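PDB 7LKK: aminofutalosine deaminase from Helicobacter pylori, which deaminates the adenine base of aminofutalosine in the menaquinone pathway, as a metal-dependent hydrolase of the amidohydrolase family. Local coordinates for residues N113-Q125 with L140-N152. Sequence-based numbering, arbitrary orientation. Where two conformers were deposited one is given.
Sequences NCQGAIQNAIMAQ and LIEVNLLKESPLN
Leu-145 packs as a knob against helix 115-125, in the hole made by Gln-115, Ile-118, Gln-119 and Ile-122. CD1 lies 3.7 Å from Ile-118 CG2 and near both glutamines, while CD2 meets Gln-119 NE2 at 3.6 Å. A bend about CB-CG (chi2 -55°) brings the Gln-115 amide alongside the leucine, with NE2 3.4 Å from Leu-145 CD1 and OE1 beside Ile-141 CG2. Gln-119, extended beyond CG, crosses the leucine at about a right angle. One turn on from Ile-118, Ile-122 divides its branches: CD1 reaches Leu-145 CB (3.8 Å), while CG2, anti to the backbone N, touches Ser-149 CB and Leu-151 CD1 (both 4.0 Å). No hydrogen bond joins the segments; in one of its two conformers Ser-149 OG donates to Leu-146 O and accepts from Leu-151 N as an ST turn. Ile-118 CD1 packs on Glu-142 CB, whose OE2 is hydrogen-bonded to Ser-137 OG, the side chain about 6 Å from that of the iron ligand His-81. Helix segments 115-125 and 143-147 cross at -36° outside the ring of strands in this family's TIM-barrel fold, flanking strand 130-137, which Gln-125 and Leu-146 both touch; Leu-151 leads into the adjacent parallel strand 152-159.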
loop_
_atom_site.group_PDB
_atom_site.type_symbol
_atom_site.label_atom_id
_atom_site.label_comp_id
_atom_site.label_asym_id
_atom_site.label_seq_id
_atom_site.Cartn_x
_atom_site.Cartn_y
_atom_site.Cartn_z
ATOM N N ASN A 113 15.875 12.460 -22.145
ATOM C CA ASN A 113 14.846 13.457 -21.850
ATOM C C ASN A 113 14.347 13.294 -20.410
ATOM O O ASN A 113 13.218 12.878 -20.138
ATOM C CB ASN A 113 13.703 13.360 -22.866
ATOM C CG ASN A 113 12.877 14.630 -22.943
ATOM O OD1 ASN A 113 13.160 15.613 -22.258
ATOM N ND2 ASN A 113 11.854 14.618 -23.788
ATOM N N CYS A 114 15.243 13.647 -19.490
ATOM C CA CYS A 114 15.128 13.288 -18.080
ATOM C C CYS A 114 14.593 14.404 -17.194
ATOM O O CYS A 114 14.020 14.116 -16.137
ATOM C CB CYS A 114 16.501 12.855 -17.546
ATOM S SG CYS A 114 16.473 11.550 -16.311
ATOM N N GLN A 115 14.763 15.664 -17.595
ATOM C CA GLN A 115 14.614 16.772 -16.654
ATOM C C GLN A 115 13.170 16.943 -16.193
ATOM O O GLN A 115 12.923 17.289 -15.031
ATOM C CB GLN A 115 15.140 18.061 -17.284
ATOM C CG GLN A 115 16.575 17.956 -17.787
ATOM C CD GLN A 115 17.545 17.498 -16.711
ATOM O OE1 GLN A 115 17.914 16.324 -16.649
ATOM N NE2 GLN A 115 17.966 18.426 -15.860
ATOM N N GLY A 116 12.205 16.713 -17.086
ATOM C CA GLY A 116 10.809 16.869 -16.705
ATOM C C GLY A 116 10.407 15.937 -15.578
ATOM O O GLY A 116 9.769 16.353 -14.607
ATOM N N ALA A 117 10.777 14.661 -15.693
ATOM C CA ALA A 117 10.447 13.700 -14.647
ATOM C C ALA A 117 11.213 13.977 -13.358
ATOM O O ALA A 117 10.698 13.713 -12.266
ATOM C CB ALA A 117 10.718 12.280 -15.137
ATOM N N ILE A 118 12.437 14.504 -13.460
ATOM C CA ILE A 118 13.228 14.785 -12.265
ATOM C C ILE A 118 12.620 15.941 -11.477
ATOM O O ILE A 118 12.567 15.911 -10.241
ATOM C CB ILE A 118 14.694 15.065 -12.644
ATOM C CG1 ILE A 118 15.345 13.813 -13.230
ATOM C CG2 ILE A 118 15.483 15.536 -11.430
ATOM C CD1 ILE A 118 16.752 14.040 -13.731
ATOM N N GLN A 119 12.155 16.982 -12.173
ATOM C CA GLN A 119 11.489 18.085 -11.487
ATOM C C GLN A 119 10.205 17.620 -10.812
ATOM O O GLN A 119 9.921 18.005 -9.672
ATOM C CB GLN A 119 11.181 19.210 -12.472
ATOM C CG GLN A 119 12.381 20.032 -12.902
ATOM C CD GLN A 119 12.089 20.878 -14.126
ATOM O OE1 GLN A 119 10.968 21.353 -14.313
ATOM N NE2 GLN A 119 13.097 21.070 -14.969
ATOM N N ASN A 120 9.411 16.797 -11.507
ATOM C CA ASN A 120 8.224 16.209 -10.891
ATOM C C ASN A 120 8.589 15.343 -9.692
ATOM O O ASN A 120 7.890 15.357 -8.671
ATOM C CB ASN A 120 7.452 15.387 -11.922
ATOM C CG ASN A 120 6.746 16.249 -12.945
ATOM O OD1 ASN A 120 6.497 17.432 -12.713
ATOM N ND2 ASN A 120 6.419 15.659 -14.089
ATOM N N ALA A 121 9.690 14.588 -9.793
ATOM C CA ALA A 121 10.135 13.761 -8.676
ATOM C C ALA A 121 10.540 14.623 -7.492
ATOM O O ALA A 121 10.232 14.302 -6.339
ATOM C CB ALA A 121 11.304 12.878 -9.111
ATOM N N ILE A 122 11.236 15.725 -7.766
ATOM C CA ILE A 122 11.647 16.625 -6.698
ATOM C C ILE A 122 10.415 17.174 -6.022
ATOM O O ILE A 122 10.365 17.352 -4.790
ATOM C CB ILE A 122 12.503 17.773 -7.266
ATOM C CG1 ILE A 122 13.914 17.294 -7.549
ATOM C CG2 ILE A 122 12.495 18.992 -6.324
ATOM C CD1 ILE A 122 14.700 18.235 -8.405
ATOM N N MET A 123 9.409 17.509 -6.831
ATOM C CA MET A 123 8.342 18.230 -6.188
ATOM C C MET A 123 7.493 17.270 -5.359
ATOM O O MET A 123 6.899 17.676 -4.353
ATOM C CB MET A 123 7.483 18.995 -7.196
ATOM C CG MET A 123 7.693 20.536 -7.131
ATOM S SD MET A 123 6.292 21.333 -8.018
ATOM C CE MET A 123 6.334 20.912 -9.750
ATOM N N ALA A 124 7.391 16.020 -5.816
ATOM C CA ALA A 124 6.747 14.939 -5.064
ATOM C C ALA A 124 7.407 14.720 -3.699
ATOM O O ALA A 124 6.725 14.404 -2.713
ATOM C CB ALA A 124 6.806 13.620 -5.853
ATOM N N GLN A 125 8.737 14.842 -3.628
ATOM C CA GLN A 125 9.435 14.783 -2.341
ATOM C C GLN A 125 8.972 15.908 -1.420
ATOM O O GLN A 125 8.507 15.671 -0.297
ATOM C CB GLN A 125 10.950 14.866 -2.561
ATOM C CG GLN A 125 11.517 13.761 -3.436
ATOM C CD GLN A 125 11.409 12.403 -2.780
ATOM O OE1 GLN A 125 12.235 12.038 -1.940
ATOM N NE2 GLN A 125 10.395 11.642 -3.163
ATOM N N LEU A 140 25.239 12.150 -12.823
ATOM C CA LEU A 140 25.057 13.511 -12.305
ATOM C C LEU A 140 24.071 14.327 -13.140
ATOM O O LEU A 140 24.140 15.559 -13.167
ATOM C CB LEU A 140 26.395 14.250 -12.192
ATOM C CG LEU A 140 27.519 13.540 -11.434
ATOM C CD1 LEU A 140 28.748 14.432 -11.344
ATOM C CD2 LEU A 140 27.057 13.115 -10.049
ATOM N N ILE A 141 23.137 13.655 -13.819
ATOM C CA ILE A 141 22.167 14.361 -14.650
ATOM C C ILE A 141 21.119 15.077 -13.801
ATOM O O ILE A 141 20.527 16.068 -14.248
ATOM C CB ILE A 141 21.529 13.374 -15.649
ATOM C CG1 ILE A 141 22.591 12.852 -16.618
ATOM C CG2 ILE A 141 20.402 14.023 -16.442
ATOM C CD1 ILE A 141 22.085 11.788 -17.565
ATOM N N GLU A 142 20.900 14.630 -12.567
ATOM C CA GLU A 142 19.909 15.236 -11.689
ATOM C C GLU A 142 20.487 16.308 -10.773
ATOM O O GLU A 142 19.719 16.981 -10.080
ATOM C CB GLU A 142 19.235 14.159 -10.834
ATOM C CG GLU A 142 20.096 13.671 -9.680
ATOM C CD GLU A 142 21.002 12.523 -10.075
ATOM O OE1 GLU A 142 20.720 11.377 -9.666
ATOM O OE2 GLU A 142 21.992 12.765 -10.798
ATOM N N VAL A 143 21.812 16.477 -10.753
ATOM C CA VAL A 143 22.449 17.334 -9.754
ATOM C C VAL A 143 22.023 18.789 -9.925
ATOM O O VAL A 143 21.760 19.490 -8.941
ATOM C CB VAL A 143 23.981 17.182 -9.821
ATOM C CG1 VAL A 143 24.659 18.181 -8.894
ATOM C CG2 VAL A 143 24.385 15.762 -9.458
ATOM N N ASN A 144 21.965 19.269 -11.171
ATOM C CA ASN A 144 21.642 20.674 -11.414
ATOM C C ASN A 144 20.282 21.042 -10.832
ATOM O O ASN A 144 20.144 22.054 -10.135
ATOM C CB ASN A 144 21.687 20.969 -12.913
ATOM C CG ASN A 144 23.103 21.131 -13.431
ATOM O OD1 ASN A 144 24.045 21.291 -12.654
ATOM N ND2 ASN A 144 23.261 21.085 -14.749
ATOM N N LEU A 145 19.262 20.231 -11.116
ATOM C CA LEU A 145 17.929 20.514 -10.592
ATOM C C LEU A 145 17.902 20.421 -9.072
ATOM O O LEU A 145 17.233 21.219 -8.405
ATOM C CB LEU A 145 16.914 19.557 -11.215
ATOM C CG LEU A 145 16.643 19.789 -12.703
ATOM C CD1 LEU A 145 15.737 18.707 -13.266
ATOM C CD2 LEU A 145 16.037 21.168 -12.921
ATOM N N LEU A 146 18.624 19.452 -8.506
ATOM C CA LEU A 146 18.716 19.333 -7.054
ATOM C C LEU A 146 19.298 20.594 -6.424
ATOM O O LEU A 146 18.798 21.075 -5.400
ATOM C CB LEU A 146 19.562 18.114 -6.678
ATOM C CG LEU A 146 18.880 16.747 -6.699
ATOM C CD1 LEU A 146 19.863 15.656 -6.301
ATOM C CD2 LEU A 146 17.664 16.737 -5.784
ATOM N N LYS A 147 20.372 21.134 -7.010
ATOM C CA LYS A 147 21.028 22.298 -6.418
ATOM C C LYS A 147 20.106 23.511 -6.338
ATOM O O LYS A 147 20.084 24.206 -5.315
ATOM C CB LYS A 147 22.292 22.641 -7.207
ATOM C CG LYS A 147 23.458 21.702 -6.944
ATOM C CD LYS A 147 24.790 22.360 -7.275
ATOM C CE LYS A 147 24.985 23.634 -6.468
ATOM N NZ LYS A 147 26.398 24.102 -6.493
ATOM N N GLU A 148 19.333 23.788 -7.390
ATOM C CA GLU A 148 18.412 24.918 -7.320
ATOM C C GLU A 148 17.070 24.552 -6.698
ATOM O O GLU A 148 16.147 25.371 -6.722
ATOM C CB GLU A 148 18.216 25.584 -8.687
ATOM C CG GLU A 148 18.313 24.724 -9.915
ATOM C CD GLU A 148 18.071 25.547 -11.170
ATOM O OE1 GLU A 148 16.914 25.964 -11.396
ATOM O OE2 GLU A 148 19.042 25.806 -11.911
ATOM N N SER A 149 16.938 23.346 -6.166
ATOM C CA SER A 149 15.804 23.028 -5.315
ATOM C C SER A 149 16.145 23.358 -3.870
ATOM O O SER A 149 17.318 23.463 -3.506
ATOM C CB SER A 149 15.444 21.549 -5.449
ATOM O OG SER A 149 16.288 20.745 -4.644
ATOM N N PRO A 150 15.137 23.556 -3.013
ATOM C CA PRO A 150 15.421 23.790 -1.589
ATOM C C PRO A 150 15.800 22.535 -0.818
ATOM O O PRO A 150 16.066 22.629 0.385
ATOM C CB PRO A 150 14.101 24.377 -1.066
ATOM C CG PRO A 150 13.065 23.854 -1.984
ATOM C CD PRO A 150 13.713 23.734 -3.336
ATOM N N LEU A 151 15.848 21.377 -1.473
ATOM C CA LEU A 151 16.162 20.127 -0.796
ATOM C C LEU A 151 17.612 20.091 -0.328
ATOM O O LEU A 151 18.518 20.570 -1.017
ATOM C CB LEU A 151 15.903 18.943 -1.728
ATOM C CG LEU A 151 14.463 18.471 -1.920
ATOM C CD1 LEU A 151 14.379 17.502 -3.091
ATOM C CD2 LEU A 151 13.944 17.824 -0.648
ATOM N N ASN A 152 17.828 19.525 0.858
ATOM C CA ASN A 152 19.163 19.082 1.240
ATOM C C ASN A 152 19.497 17.811 0.468
ATOM O O ASN A 152 18.709 16.862 0.450
ATOM C CB ASN A 152 19.242 18.821 2.743
ATOM C CG ASN A 152 18.856 20.029 3.571
ATOM O OD1 ASN A 152 19.443 21.103 3.438
ATOM N ND2 ASN A 152 17.862 19.857 4.437
#